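Local coordinates for protein paenibacillus xanthan lyase (Paenibacillus, PDB 6F2P) that probably removes the terminal mannose from xanthan side chains by beta-elimination, as a calcium-containing polysaccharide lyase of family 8, at residues N111-G116 / G129-L134; L536-T541 / N598-W603; I548-S553 / I559-P564; S699-I704 / E808-V813; Y873-K878 / F896-T901. All blocks are in the same frame, centred on the assembly; numbering follows the deposited sequence.

Interaction 1 (N111-G116 / G129-L134); sequences NQFYNG and GGPMAL
P131 and L134 both approach the phenyl ring of F113 obliquely, while Y74 of helix 68-85 makes an edge-to-face pair with it. Two neighbouring corners of the ring do the touching. CE2 lies 3.6 Å from L134 CD2, one methyl of the leucine fork, and CZ lies 4.0 Å from P131 CG, at the outer corner of the pyrrolidine, the two side chains crossing at about a right angle. With CG opposite the backbone N (chi1 -167°), F113 reaches from the linker between helix 95-111 and helix 123-141 onto the side of the second helix. P131 has no N-H to give to the turn before, and the helix is kinked there; its compact apolar ring suits a buried place against the phenyl. A156 of helix 147-160 and I70 of helix 68-85 add to the wall around the phenyl. Replacing F113 with alanine would probably open a gap beside P131 and L134 and deprive Y74 of its aromatic mate. No hydrogen bond joins the two segments, so their cohesion is hydrophobic and depends on shape: one buried aromatic seats the interhelical linker in the core of the alpha-helical domain.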
# COMPACT_ATOMS: atom_id res chain seq x y z
N ASN A 111 -33.40 5.89 -40.82
CA ASN A 111 -33.17 7.32 -40.63
C ASN A 111 -31.95 7.69 -39.79
O ASN A 111 -31.28 8.69 -40.07
CB ASN A 111 -34.42 7.95 -40.03
CG ASN A 111 -35.60 7.91 -40.99
OD1 ASN A 111 -36.55 7.16 -40.79
ND2 ASN A 111 -35.53 8.71 -42.05
N GLN A 112 -31.66 6.88 -38.78
CA GLN A 112 -30.64 7.23 -37.80
C GLN A 112 -29.55 6.18 -37.60
O GLN A 112 -28.37 6.50 -37.70
CB GLN A 112 -31.31 7.56 -36.46
CG GLN A 112 -31.93 8.94 -36.44
CD GLN A 112 -30.91 10.00 -36.77
OE1 GLN A 112 -31.09 10.80 -37.69
NE2 GLN A 112 -29.81 10.02 -36.02
N PHE A 113 -29.96 4.94 -37.33
CA PHE A 113 -29.03 3.89 -36.92
C PHE A 113 -29.06 2.69 -37.86
O PHE A 113 -29.95 1.83 -37.77
CB PHE A 113 -29.32 3.42 -35.50
CG PHE A 113 -28.23 2.59 -34.91
CD1 PHE A 113 -27.15 3.18 -34.29
CD2 PHE A 113 -28.28 1.20 -34.99
CE1 PHE A 113 -26.13 2.41 -33.74
CE2 PHE A 113 -27.27 0.43 -34.44
CZ PHE A 113 -26.19 1.03 -33.82
N TYR A 114 -28.07 2.63 -38.73
CA TYR A 114 -28.03 1.62 -39.78
C TYR A 114 -26.63 1.48 -40.34
O TYR A 114 -25.79 2.37 -40.20
CB TYR A 114 -29.00 1.99 -40.91
CG TYR A 114 -28.73 3.35 -41.52
CD1 TYR A 114 -27.82 3.50 -42.56
CD2 TYR A 114 -29.39 4.49 -41.07
CE1 TYR A 114 -27.57 4.74 -43.13
CE2 TYR A 114 -29.14 5.74 -41.63
CZ TYR A 114 -28.23 5.86 -42.66
OH TYR A 114 -27.99 7.10 -43.20
N ASN A 115 -26.39 0.36 -41.01
CA ASN A 115 -25.11 0.13 -41.65
C ASN A 115 -24.78 1.21 -42.67
O ASN A 115 -25.38 1.27 -43.75
CB ASN A 115 -25.09 -1.25 -42.30
CG ASN A 115 -23.81 -1.53 -43.04
OD1 ASN A 115 -22.77 -0.89 -42.79
ND2 ASN A 115 -23.86 -2.48 -43.97
N GLY A 116 -23.84 2.08 -42.32
CA GLY A 116 -23.38 3.13 -43.22
C GLY A 116 -23.76 4.52 -42.74
O GLY A 116 -23.39 5.52 -43.36
N GLY A 129 -23.74 2.40 -26.40
CA GLY A 129 -25.04 2.67 -25.81
C GLY A 129 -26.20 2.19 -26.66
O GLY A 129 -27.13 1.53 -26.18
N GLY A 130 -26.14 2.54 -27.94
CA GLY A 130 -27.15 2.13 -28.90
C GLY A 130 -27.20 0.64 -29.15
O GLY A 130 -28.26 0.01 -28.96
N PRO A 131 -26.07 0.05 -29.60
CA PRO A 131 -26.03 -1.39 -29.87
C PRO A 131 -26.47 -2.22 -28.65
O PRO A 131 -27.18 -3.22 -28.79
CB PRO A 131 -24.56 -1.64 -30.19
CG PRO A 131 -24.09 -0.35 -30.76
CD PRO A 131 -24.80 0.71 -29.97
N MET A 132 -26.05 -1.79 -27.47
CA MET A 132 -26.38 -2.50 -26.24
C MET A 132 -27.89 -2.58 -26.05
O MET A 132 -28.42 -3.63 -25.70
CB MET A 132 -25.77 -1.77 -25.04
CG MET A 132 -25.58 -2.61 -23.81
SD MET A 132 -23.83 -2.82 -23.46
CE MET A 132 -23.94 -3.66 -21.89
N ALA A 133 -28.56 -1.46 -26.28
CA ALA A 133 -30.00 -1.40 -26.09
C ALA A 133 -30.72 -2.07 -27.27
O ALA A 133 -31.74 -2.74 -27.09
CB ALA A 133 -30.46 0.04 -25.91
N LEU A 134 -30.17 -1.89 -28.47
CA LEU A 134 -30.70 -2.56 -29.65
C LEU A 134 -30.58 -4.08 -29.53
O LEU A 134 -31.52 -4.80 -29.86
CB LEU A 134 -30.01 -2.04 -30.92
CG LEU A 134 -30.51 -2.58 -32.26
CD1 LEU A 134 -32.02 -2.57 -32.33
CD2 LEU A 134 -29.92 -1.78 -33.41

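Interaction 2 (L536-T541 / N598-W603); sequences LGWSET and NFMTLW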
# COMPACT_ATOMS: atom_id res chain seq x y z
N LEU A 536 -30.97 21.72 18.39
CA LEU A 536 -30.26 22.20 17.21
C LEU A 536 -29.80 23.63 17.42
O LEU A 536 -30.53 24.45 17.98
CB LEU A 536 -31.16 22.12 15.99
CG LEU A 536 -31.62 20.70 15.66
CD1 LEU A 536 -32.74 20.73 14.65
CD2 LEU A 536 -30.45 19.92 15.13
N GLY A 537 -28.59 23.94 16.96
CA GLY A 537 -28.01 25.25 17.17
C GLY A 537 -26.91 25.20 18.20
O GLY A 537 -26.05 26.09 18.25
N TRP A 538 -26.93 24.15 19.04
CA TRP A 538 -25.92 23.95 20.09
C TRP A 538 -24.49 24.01 19.58
O TRP A 538 -24.14 23.40 18.57
CB TRP A 538 -26.13 22.63 20.81
CG TRP A 538 -25.09 22.37 21.85
CD1 TRP A 538 -25.08 22.83 23.14
CD2 TRP A 538 -23.90 21.59 21.69
NE1 TRP A 538 -23.95 22.39 23.79
CE2 TRP A 538 -23.22 21.62 22.93
CE3 TRP A 538 -23.35 20.87 20.63
CZ2 TRP A 538 -22.01 20.95 23.12
CZ3 TRP A 538 -22.15 20.21 20.83
CH2 TRP A 538 -21.49 20.26 22.07
N SER A 539 -23.65 24.74 20.32
CA SER A 539 -22.29 25.01 19.91
C SER A 539 -21.43 25.46 21.10
O SER A 539 -21.78 26.42 21.80
CB SER A 539 -22.27 26.07 18.82
OG SER A 539 -20.95 26.34 18.39
N GLU A 540 -20.32 24.76 21.31
CA GLU A 540 -19.43 25.01 22.44
C GLU A 540 -17.99 24.71 22.06
O GLU A 540 -17.74 23.86 21.22
CB GLU A 540 -19.78 24.09 23.61
CG GLU A 540 -21.14 24.29 24.25
CD GLU A 540 -21.31 23.44 25.49
OE1 GLU A 540 -22.39 23.45 26.12
OE2 GLU A 540 -20.33 22.74 25.85
N THR A 541 -17.05 25.42 22.69
CA THR A 541 -15.66 24.97 22.71
C THR A 541 -15.40 24.31 24.06
O THR A 541 -15.14 25.00 25.05
CB THR A 541 -14.68 26.13 22.50
OG1 THR A 541 -14.90 26.71 21.22
CG2 THR A 541 -13.28 25.63 22.54
N ASN A 598 -29.49 16.53 9.92
CA ASN A 598 -28.88 16.96 11.18
C ASN A 598 -27.54 16.31 11.46
O ASN A 598 -27.36 15.12 11.20
CB ASN A 598 -29.83 16.70 12.34
CG ASN A 598 -31.20 17.32 12.13
OD1 ASN A 598 -31.31 18.50 11.76
ND2 ASN A 598 -32.25 16.52 12.34
N PHE A 599 -26.60 17.09 11.98
CA PHE A 599 -25.24 16.60 12.19
C PHE A 599 -24.65 16.97 13.55
O PHE A 599 -24.90 18.06 14.07
CB PHE A 599 -24.30 17.12 11.10
CG PHE A 599 -24.55 16.53 9.74
CD1 PHE A 599 -25.51 17.07 8.89
CD2 PHE A 599 -23.80 15.45 9.30
CE1 PHE A 599 -25.73 16.52 7.63
CE2 PHE A 599 -24.02 14.90 8.04
CZ PHE A 599 -24.99 15.43 7.20
N MET A 600 -23.87 16.06 14.11
CA MET A 600 -23.04 16.33 15.28
C MET A 600 -21.58 16.36 14.85
O MET A 600 -21.03 15.35 14.43
CB MET A 600 -23.22 15.25 16.34
CG MET A 600 -22.22 15.37 17.49
SD MET A 600 -22.34 16.96 18.35
CE MET A 600 -23.97 16.78 19.08
N THR A 601 -20.96 17.52 14.96
CA THR A 601 -19.59 17.71 14.52
C THR A 601 -18.66 17.97 15.70
O THR A 601 -18.88 18.89 16.48
CB THR A 601 -19.51 18.88 13.54
OG1 THR A 601 -20.57 18.77 12.59
CG2 THR A 601 -18.18 18.89 12.81
N LEU A 602 -17.62 17.14 15.83
CA LEU A 602 -16.62 17.32 16.89
C LEU A 602 -15.25 17.51 16.24
O LEU A 602 -14.91 16.77 15.32
CB LEU A 602 -16.60 16.10 17.81
CG LEU A 602 -17.93 15.63 18.40
CD1 LEU A 602 -17.76 14.33 19.16
CD2 LEU A 602 -18.55 16.68 19.30
N TRP A 603 -14.47 18.48 16.70
CA TRP A 603 -13.14 18.68 16.13
C TRP A 603 -12.11 19.39 17.02
O TRP A 603 -12.43 19.91 18.09
CB TRP A 603 -13.24 19.38 14.77
CG TRP A 603 -13.59 20.85 14.80
CD1 TRP A 603 -12.73 21.90 14.62
CD2 TRP A 603 -14.89 21.42 15.00
NE1 TRP A 603 -13.42 23.09 14.70
CE2 TRP A 603 -14.74 22.82 14.94
CE3 TRP A 603 -16.16 20.89 15.23
CZ2 TRP A 603 -15.82 23.70 15.10
CZ3 TRP A 603 -17.23 21.76 15.40
CH2 TRP A 603 -17.05 23.15 15.32
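N598 touches L536 with its amide oxygen: OD1 lies 3.8 Å from L536 CD2, and the two side chains cross at about a right angle. The methyl fork of the leucine thus rests against the amide, a plain van der Waals contact of methyls with the amide oxygen. The other end of that amide is held elsewhere, ND2 donating to the carbonyl oxygen of N518, which helps fix the orientation in which OD1 is presented to the leucine.

F599, the next residue, turns away from 536-541 and packs on F426 and T429 at helix 426-429, as the alternation of a strand requires. M600 leaves the strand to one side, and its bends at chi2 (60°) and chi3 (66°) bring the sulfur back toward W538, SD coming 4.1 Å from W538 CZ3 on the six-membered ring of the indole. This is a Met-aromatic contact of oblique geometry, the sulfur 5.3 Å from the centroid of that ring. The flexible, polarisable thioether of methionine is well suited to following the outline of an indole. Further on, T601 turns to N514, with a weak hydrogen bond from its hydroxyl, and W603 makes a cation-pi pair with R434.

Strand 566-578 runs between strands 595-607 and 539-543 in the sheet, and G537 and W538 both face its R573 in a G1 beta bulge. The indole NE1 has a weak hydrogen bond of its own, to E540 OE1 at 3.0 Å. Side chains therefore bridge a whole intervening strand by dispersion and sulfur-aromatic attraction, without a direct hydrogen bond between the segments.

Interaction 3 (I548-S553 / I559-P564); sequences IHLAGS and IGYYFP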
# COMPACT_ATOMS: atom_id res chain seq x y z
N ILE A 548 -16.49 11.39 25.61
CA ILE A 548 -17.74 11.85 25.02
C ILE A 548 -18.53 10.61 24.62
O ILE A 548 -17.94 9.63 24.15
CB ILE A 548 -17.48 12.72 23.77
CG1 ILE A 548 -16.80 14.03 24.14
CG2 ILE A 548 -18.77 13.02 23.02
CD1 ILE A 548 -16.62 14.97 22.97
N HIS A 549 -19.84 10.64 24.80
CA HIS A 549 -20.69 9.57 24.30
C HIS A 549 -21.82 10.17 23.47
O HIS A 549 -22.56 11.03 23.94
CB HIS A 549 -21.25 8.73 25.44
CG HIS A 549 -22.14 7.62 24.99
ND1 HIS A 549 -23.46 7.81 24.65
CD2 HIS A 549 -21.90 6.29 24.82
CE1 HIS A 549 -24.00 6.66 24.29
NE2 HIS A 549 -23.08 5.72 24.39
N LEU A 550 -21.94 9.71 22.22
CA LEU A 550 -23.00 10.13 21.33
C LEU A 550 -23.89 8.94 21.04
O LEU A 550 -23.43 7.94 20.49
CB LEU A 550 -22.42 10.67 20.02
CG LEU A 550 -23.50 10.92 18.96
CD1 LEU A 550 -24.50 11.92 19.48
CD2 LEU A 550 -22.91 11.39 17.63
N ALA A 551 -25.17 9.04 21.40
CA ALA A 551 -26.07 7.90 21.27
C ALA A 551 -26.49 7.68 19.82
O ALA A 551 -26.72 8.64 19.08
CB ALA A 551 -27.29 8.07 22.17
N GLY A 552 -26.56 6.42 19.41
CA GLY A 552 -26.87 6.10 18.03
C GLY A 552 -28.35 6.14 17.75
O GLY A 552 -29.16 5.85 18.64
N SER A 553 -28.72 6.47 16.52
CA SER A 553 -30.12 6.58 16.12
C SER A 553 -30.84 5.23 16.17
O SER A 553 -32.06 5.16 16.12
CB SER A 553 -30.25 7.19 14.73
OG SER A 553 -29.56 8.42 14.64
N ILE A 559 -21.49 5.82 19.68
CA ILE A 559 -20.05 6.01 19.49
C ILE A 559 -19.41 6.70 20.70
O ILE A 559 -19.92 7.70 21.20
CB ILE A 559 -19.72 6.78 18.20
CG1 ILE A 559 -20.52 6.23 17.02
CG2 ILE A 559 -18.21 6.74 17.93
CD1 ILE A 559 -20.34 7.01 15.74
N GLY A 560 -18.30 6.14 21.19
CA GLY A 560 -17.57 6.73 22.29
C GLY A 560 -16.32 7.41 21.78
O GLY A 560 -15.79 7.04 20.74
N TYR A 561 -15.85 8.43 22.50
CA TYR A 561 -14.61 9.11 22.14
C TYR A 561 -13.81 9.38 23.41
O TYR A 561 -14.27 10.06 24.32
CB TYR A 561 -14.89 10.43 21.43
CG TYR A 561 -15.92 10.36 20.33
CD1 TYR A 561 -17.28 10.25 20.64
CD2 TYR A 561 -15.55 10.42 18.99
CE1 TYR A 561 -18.23 10.18 19.65
CE2 TYR A 561 -16.51 10.36 17.99
CZ TYR A 561 -17.85 10.23 18.33
OH TYR A 561 -18.82 10.16 17.38
N TYR A 562 -12.61 8.83 23.48
CA TYR A 562 -11.77 9.05 24.64
C TYR A 562 -10.62 9.95 24.22
O TYR A 562 -10.05 9.78 23.14
CB TYR A 562 -11.30 7.71 25.21
CG TYR A 562 -10.06 7.76 26.07
CD1 TYR A 562 -10.00 8.57 27.19
CD2 TYR A 562 -8.96 6.98 25.75
CE1 TYR A 562 -8.85 8.63 27.96
CE2 TYR A 562 -7.81 7.02 26.52
CZ TYR A 562 -7.76 7.84 27.62
OH TYR A 562 -6.61 7.88 28.38
N PHE A 563 -10.32 10.95 25.04
CA PHE A 563 -9.26 11.89 24.72
C PHE A 563 -8.12 11.84 25.73
O PHE A 563 -8.16 12.49 26.76
CB PHE A 563 -9.83 13.31 24.57
CG PHE A 563 -10.91 13.39 23.53
CD1 PHE A 563 -12.24 13.12 23.85
CD2 PHE A 563 -10.60 13.69 22.21
CE1 PHE A 563 -13.23 13.17 22.88
CE2 PHE A 563 -11.59 13.75 21.25
CZ PHE A 563 -12.91 13.48 21.59
N PRO A 564 -7.08 11.05 25.41
CA PRO A 564 -5.93 10.85 26.30
C PRO A 564 -5.28 12.18 26.70
O PRO A 564 -4.85 12.97 25.84
CB PRO A 564 -4.96 10.04 25.44
CG PRO A 564 -5.85 9.33 24.46
CD PRO A 564 -6.99 10.25 24.18
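Four backbone hydrogen bonds join I548 and L550 to Y561 and I559 as antiparallel hydrogen-bonded pairs. In the L550-I559 pair both bonds are nearly straight: L550 N donates to I559 O at 3.0 Å with an angle of 179° at the hydrogen, and the return bond is almost as linear. The I548-Y561 pair is more bent, I548 N meeting Y561 O at 2.9 Å and 139°. Between them, H549 and G560 form a non-hydrogen-bonded pair, where the G560 CA-H points at I548 O.

I548, L550, I559 and Y561 share one face of the sheet. The carbonyl O of I548 lies at the edge of the Y561 ring, in its plane, and I548 CG2 packs 3.9 Å from Y561 CD1. The other branch of that isoleucine, extended to CD1, reaches the F563 ring at CE1, 3.8 Å away. A beta-branched residue suits this strand, since its two arms serve two aromatic partners. L550 CB lies at the tyrosine edge too.

This is the register of a beta hairpin, strands 545-550 and 559-563: main-chain polar groups satisfy one another, and the face bearing I548, L550, I559 and Y561 packs toward strand 508-516 of the super-sandwich domain, V512 and R515 among its partners, with the phenol hydroxyl satisfied by E513.

Interaction 4 (S699-I704 / E808-V813); sequences SNVGTI and EFSLDV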
# COMPACT_ATOMS: atom_id res chain seq x y z
N SER A 699 9.20 2.74 -1.79
CA SER A 699 10.30 3.21 -2.63
C SER A 699 11.68 2.96 -2.01
O SER A 699 12.69 3.48 -2.48
CB SER A 699 10.10 4.68 -3.01
OG SER A 699 10.10 5.51 -1.86
N ASN A 700 11.69 2.16 -0.96
CA ASN A 700 12.93 1.62 -0.40
C ASN A 700 13.31 0.40 -1.23
O ASN A 700 12.58 -0.60 -1.25
CB ASN A 700 12.69 1.22 1.05
CG ASN A 700 13.96 0.81 1.78
OD1 ASN A 700 14.98 0.53 1.17
ND2 ASN A 700 13.89 0.77 3.09
N VAL A 701 14.44 0.47 -1.93
CA VAL A 701 14.89 -0.65 -2.76
C VAL A 701 15.94 -1.49 -2.06
O VAL A 701 16.48 -2.43 -2.63
CB VAL A 701 15.49 -0.17 -4.09
CG1 VAL A 701 14.50 0.67 -4.86
CG2 VAL A 701 16.76 0.61 -3.82
N GLY A 702 16.22 -1.15 -0.80
CA GLY A 702 17.21 -1.86 -0.03
C GLY A 702 16.59 -2.62 1.12
O GLY A 702 15.65 -3.40 0.93
N THR A 703 17.10 -2.39 2.33
CA THR A 703 16.67 -3.14 3.49
C THR A 703 16.08 -2.26 4.59
O THR A 703 16.21 -1.03 4.58
CB THR A 703 17.85 -3.94 4.12
OG1 THR A 703 18.95 -3.06 4.37
CG2 THR A 703 18.32 -5.04 3.18
N ILE A 704 15.43 -2.92 5.54
CA ILE A 704 15.08 -2.29 6.80
C ILE A 704 15.59 -3.16 7.93
O ILE A 704 15.20 -4.32 8.05
CB ILE A 704 13.56 -2.15 6.97
CG1 ILE A 704 12.98 -1.20 5.91
CG2 ILE A 704 13.24 -1.67 8.38
CD1 ILE A 704 11.44 -1.18 5.89
N GLU A 808 22.64 5.10 -9.25
CA GLU A 808 22.78 5.00 -7.81
C GLU A 808 22.29 3.62 -7.36
O GLU A 808 21.15 3.24 -7.64
CB GLU A 808 22.00 6.13 -7.13
CG GLU A 808 22.10 6.16 -5.61
CD GLU A 808 21.44 7.38 -5.01
OE1 GLU A 808 22.17 8.33 -4.64
OE2 GLU A 808 20.20 7.40 -4.90
N PHE A 809 23.17 2.88 -6.70
CA PHE A 809 22.85 1.52 -6.26
C PHE A 809 22.59 1.47 -4.76
O PHE A 809 22.98 2.36 -4.02
CB PHE A 809 24.00 0.57 -6.58
CG PHE A 809 24.42 0.56 -8.02
CD1 PHE A 809 23.82 -0.31 -8.92
CD2 PHE A 809 25.43 1.39 -8.47
CE1 PHE A 809 24.21 -0.34 -10.25
CE2 PHE A 809 25.84 1.36 -9.79
CZ PHE A 809 25.23 0.49 -10.69
N SER A 810 21.93 0.40 -4.32
CA SER A 810 21.77 0.17 -2.89
C SER A 810 22.51 -1.10 -2.48
O SER A 810 22.22 -2.18 -2.99
CB SER A 810 20.30 0.07 -2.50
OG SER A 810 20.17 -0.09 -1.10
N LEU A 811 23.46 -0.94 -1.57
CA LEU A 811 24.27 -2.05 -1.09
C LEU A 811 23.99 -2.30 0.38
O LEU A 811 23.88 -1.36 1.17
CB LEU A 811 25.76 -1.75 -1.28
CG LEU A 811 26.40 -1.80 -2.68
CD1 LEU A 811 25.76 -0.81 -3.66
CD2 LEU A 811 27.91 -1.57 -2.57
N ASP A 812 23.87 -3.57 0.75
CA ASP A 812 23.70 -3.93 2.15
C ASP A 812 25.07 -4.09 2.83
O ASP A 812 25.76 -5.09 2.63
CB ASP A 812 22.90 -5.23 2.27
CG ASP A 812 22.49 -5.53 3.70
OD1 ASP A 812 22.91 -4.80 4.62
OD2 ASP A 812 21.74 -6.52 3.90
N VAL A 813 25.46 -3.09 3.62
CA VAL A 813 26.71 -3.16 4.37
C VAL A 813 26.44 -3.81 5.72
O VAL A 813 25.96 -3.16 6.66
CB VAL A 813 27.33 -1.76 4.56
CG1 VAL A 813 28.64 -1.85 5.35
CG2 VAL A 813 27.55 -1.10 3.20
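S810 has more surface buried here than any other residue of the contact, packed against V701 and G702. Its CB lies 3.8 Å from V701 CG2, and OG, set opposite the backbone N by chi1 of -177°, stands 3.6 Å from G702 CA. Both neighbours are apt: serine is small enough for the close approach, and a side chain on G702 would point straight at it. N700 braces this bend as an Asx turn, its OD1 accepting from G702 N at 2.9 Å, while its ND2 donates to T703 O from above the carbonyl plane.

T703 and D812 make the second patch, their side chains crossing at about a right angle with T703 CG2 3.8 Å from D812 OD2. The polar ends have other mates. T703 OG1 is hydrogen-bonded to S872 OG, and D812 divides its carboxylate between Y705, which hydrogen-bonds OD1, and the ammonium of K734, which forms a salt bridge with OD2. Threonine and aspartate thus each tie one module to the other.

Such a seam, with polar ties round small side chains, is an interface between successive beta-sandwich modules, here the family 8 C-terminal sandwich and the calcium-containing sandwich that includes strand 806-813.

Interaction 5 (Y873-K878 / F896-T901); sequences YLFRLK and FSLVST
Apolar side chains from F875 and L877 interlock with F896 and L898 in the buried interior of a beta-sandwich, between its two sheets. Strand 871-882 belongs to the five-stranded sheet and strand 891-900 to the six-stranded one. Their short segments approach to 11.5 Å, axis to axis, with 123° between their directions, a separation that side chains, and not backbone bonds, must fill.

At the centre is an edge-to-face aromatic pair, with the edge of F875 turned toward the face of F896. The centroids are 5.5 Å apart and the planes inclined at 52°, and so tilted from a regular T. F875 CD2 sits over one face of F896. Farther out, F875 CE2 lies 3.9 Å from L898 CD2, the two side chains coming from opposite directions. On the other flank L877 CD1 approaches F896 CZ obliquely at 3.8 Å, these side chains too coming from opposite directions. Each phenyl therefore touches its fellow ring and one leucine from the opposing sheet. The CG of F896 stands opposite its carbonyl carbon (chi1 -70°), which sends the ring across the gap to L877.

Large, flexible leucines and flat phenyls suit such an interior because they fill it without demanding polar partners. V821 and I838 extend the packing round F875, and L773 and S823 that round F896. D894, two residues before F896, is a calcium ligand, so the same strand serves both core and metal site. Two facing sheets, each turning alternate apolar residues inward to fill the space between them, are typical of a beta-sandwich core.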
# COMPACT_ATOMS: atom_id res chain seq x y z
N TYR A 873 23.26 1.35 2.06
CA TYR A 873 23.93 2.60 1.70
C TYR A 873 23.80 2.83 0.20
O TYR A 873 23.82 1.88 -0.58
CB TYR A 873 25.40 2.57 2.12
CG TYR A 873 25.61 2.66 3.62
CD1 TYR A 873 25.48 1.54 4.43
CD2 TYR A 873 25.95 3.87 4.22
CE1 TYR A 873 25.66 1.62 5.79
CE2 TYR A 873 26.14 3.96 5.58
CZ TYR A 873 25.99 2.83 6.36
OH TYR A 873 26.18 2.91 7.72
N LEU A 874 23.67 4.08 -0.20
CA LEU A 874 23.53 4.39 -1.61
C LEU A 874 24.89 4.75 -2.23
O LEU A 874 25.49 5.78 -1.90
CB LEU A 874 22.53 5.52 -1.82
CG LEU A 874 21.17 5.36 -1.15
CD1 LEU A 874 20.41 6.69 -1.20
CD2 LEU A 874 20.37 4.25 -1.82
N PHE A 875 25.36 3.88 -3.11
CA PHE A 875 26.60 4.09 -3.85
C PHE A 875 26.25 4.67 -5.21
O PHE A 875 25.68 3.99 -6.06
CB PHE A 875 27.33 2.76 -4.06
CG PHE A 875 28.00 2.22 -2.82
CD1 PHE A 875 27.27 1.93 -1.68
CD2 PHE A 875 29.36 1.94 -2.82
CE1 PHE A 875 27.89 1.40 -0.56
CE2 PHE A 875 29.98 1.42 -1.71
CZ PHE A 875 29.25 1.15 -0.58
N ARG A 876 26.60 5.94 -5.43
CA ARG A 876 26.31 6.60 -6.70
C ARG A 876 27.57 6.83 -7.53
O ARG A 876 28.58 7.33 -7.02
CB ARG A 876 25.60 7.94 -6.45
CG ARG A 876 25.53 8.82 -7.67
CD ARG A 876 24.80 10.12 -7.39
NE ARG A 876 23.48 9.89 -6.80
CZ ARG A 876 22.48 10.77 -6.84
NH1 ARG A 876 22.64 11.94 -7.43
NH2 ARG A 876 21.31 10.47 -6.28
N LEU A 877 27.50 6.46 -8.80
CA LEU A 877 28.60 6.72 -9.73
C LEU A 877 28.17 7.76 -10.78
O LEU A 877 27.29 7.50 -11.61
CB LEU A 877 29.07 5.43 -10.40
CG LEU A 877 29.93 4.45 -9.59
CD1 LEU A 877 30.12 3.18 -10.36
CD2 LEU A 877 31.28 5.06 -9.22
N LYS A 878 28.80 8.92 -10.72
CA LYS A 878 28.41 10.06 -11.53
C LYS A 878 29.43 10.36 -12.62
O LYS A 878 30.62 10.50 -12.35
CB LYS A 878 28.24 11.29 -10.64
CG LYS A 878 27.86 12.55 -11.41
CD LYS A 878 27.81 13.78 -10.51
CE LYS A 878 29.19 14.13 -9.97
NZ LYS A 878 29.17 15.37 -9.14
N PHE A 896 31.54 -4.13 -6.86
CA PHE A 896 32.18 -3.36 -5.81
C PHE A 896 32.76 -4.34 -4.80
O PHE A 896 32.26 -5.46 -4.65
CB PHE A 896 31.17 -2.47 -5.08
CG PHE A 896 30.65 -1.32 -5.90
CD1 PHE A 896 31.43 -0.20 -6.13
CD2 PHE A 896 29.36 -1.35 -6.42
CE1 PHE A 896 30.96 0.86 -6.87
CE2 PHE A 896 28.87 -0.28 -7.16
CZ PHE A 896 29.68 0.82 -7.39
N SER A 897 33.82 -3.93 -4.12
CA SER A 897 34.32 -4.64 -2.96
C SER A 897 34.52 -3.62 -1.86
O SER A 897 34.94 -2.50 -2.12
CB SER A 897 35.65 -5.32 -3.27
OG SER A 897 35.49 -6.38 -4.20
N LEU A 898 34.21 -4.00 -0.63
CA LEU A 898 34.56 -3.17 0.52
C LEU A 898 35.64 -3.91 1.30
O LEU A 898 35.41 -5.01 1.80
CB LEU A 898 33.36 -2.92 1.43
CG LEU A 898 32.05 -2.49 0.77
CD1 LEU A 898 31.03 -2.17 1.84
CD2 LEU A 898 32.27 -1.32 -0.16
N VAL A 899 36.82 -3.30 1.38
CA VAL A 899 37.98 -3.90 2.02
C VAL A 899 38.24 -3.19 3.35
O VAL A 899 38.10 -1.98 3.43
CB VAL A 899 39.22 -3.74 1.13
CG1 VAL A 899 40.41 -4.45 1.75
CG2 VAL A 899 38.92 -4.27 -0.26
N SER A 900 38.61 -3.94 4.38
CA SER A 900 38.86 -3.33 5.69
C SER A 900 40.13 -2.49 5.67
O SER A 900 40.98 -2.65 4.79
CB SER A 900 38.93 -4.38 6.79
OG SER A 900 39.87 -5.39 6.47
N THR A 901 40.24 -1.57 6.61
CA THR A 901 41.40 -0.68 6.67
C THR A 901 42.03 -0.77 8.05
O THR A 901 41.47 -1.39 8.96
CB THR A 901 41.01 0.78 6.37
OG1 THR A 901 40.23 1.31 7.45
CG2 THR A 901 40.21 0.88 5.07

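In the fold
The five contacts follow the chain through its modules. Interaction 1 stands alone in the helical domain, its centre about 55 Å from that of interaction 2. Interactions 2 and 3, centres 14 Å apart, touch across two sheets of the super-sandwich domain: L602 CD1 meets I548 CD1 at 4.0 Å, and M600 packs on L550. Interaction 4 joins two sandwiches, and interaction 5, centred 13 Å away, fills the core of the second; R876 NH2 and E808 OE1 link them by a 2.8 Å salt bridge. None of the segments supplies a calcium ligand, although the side chains of P131 and F563 each lie about 9 Å from a bound calcium.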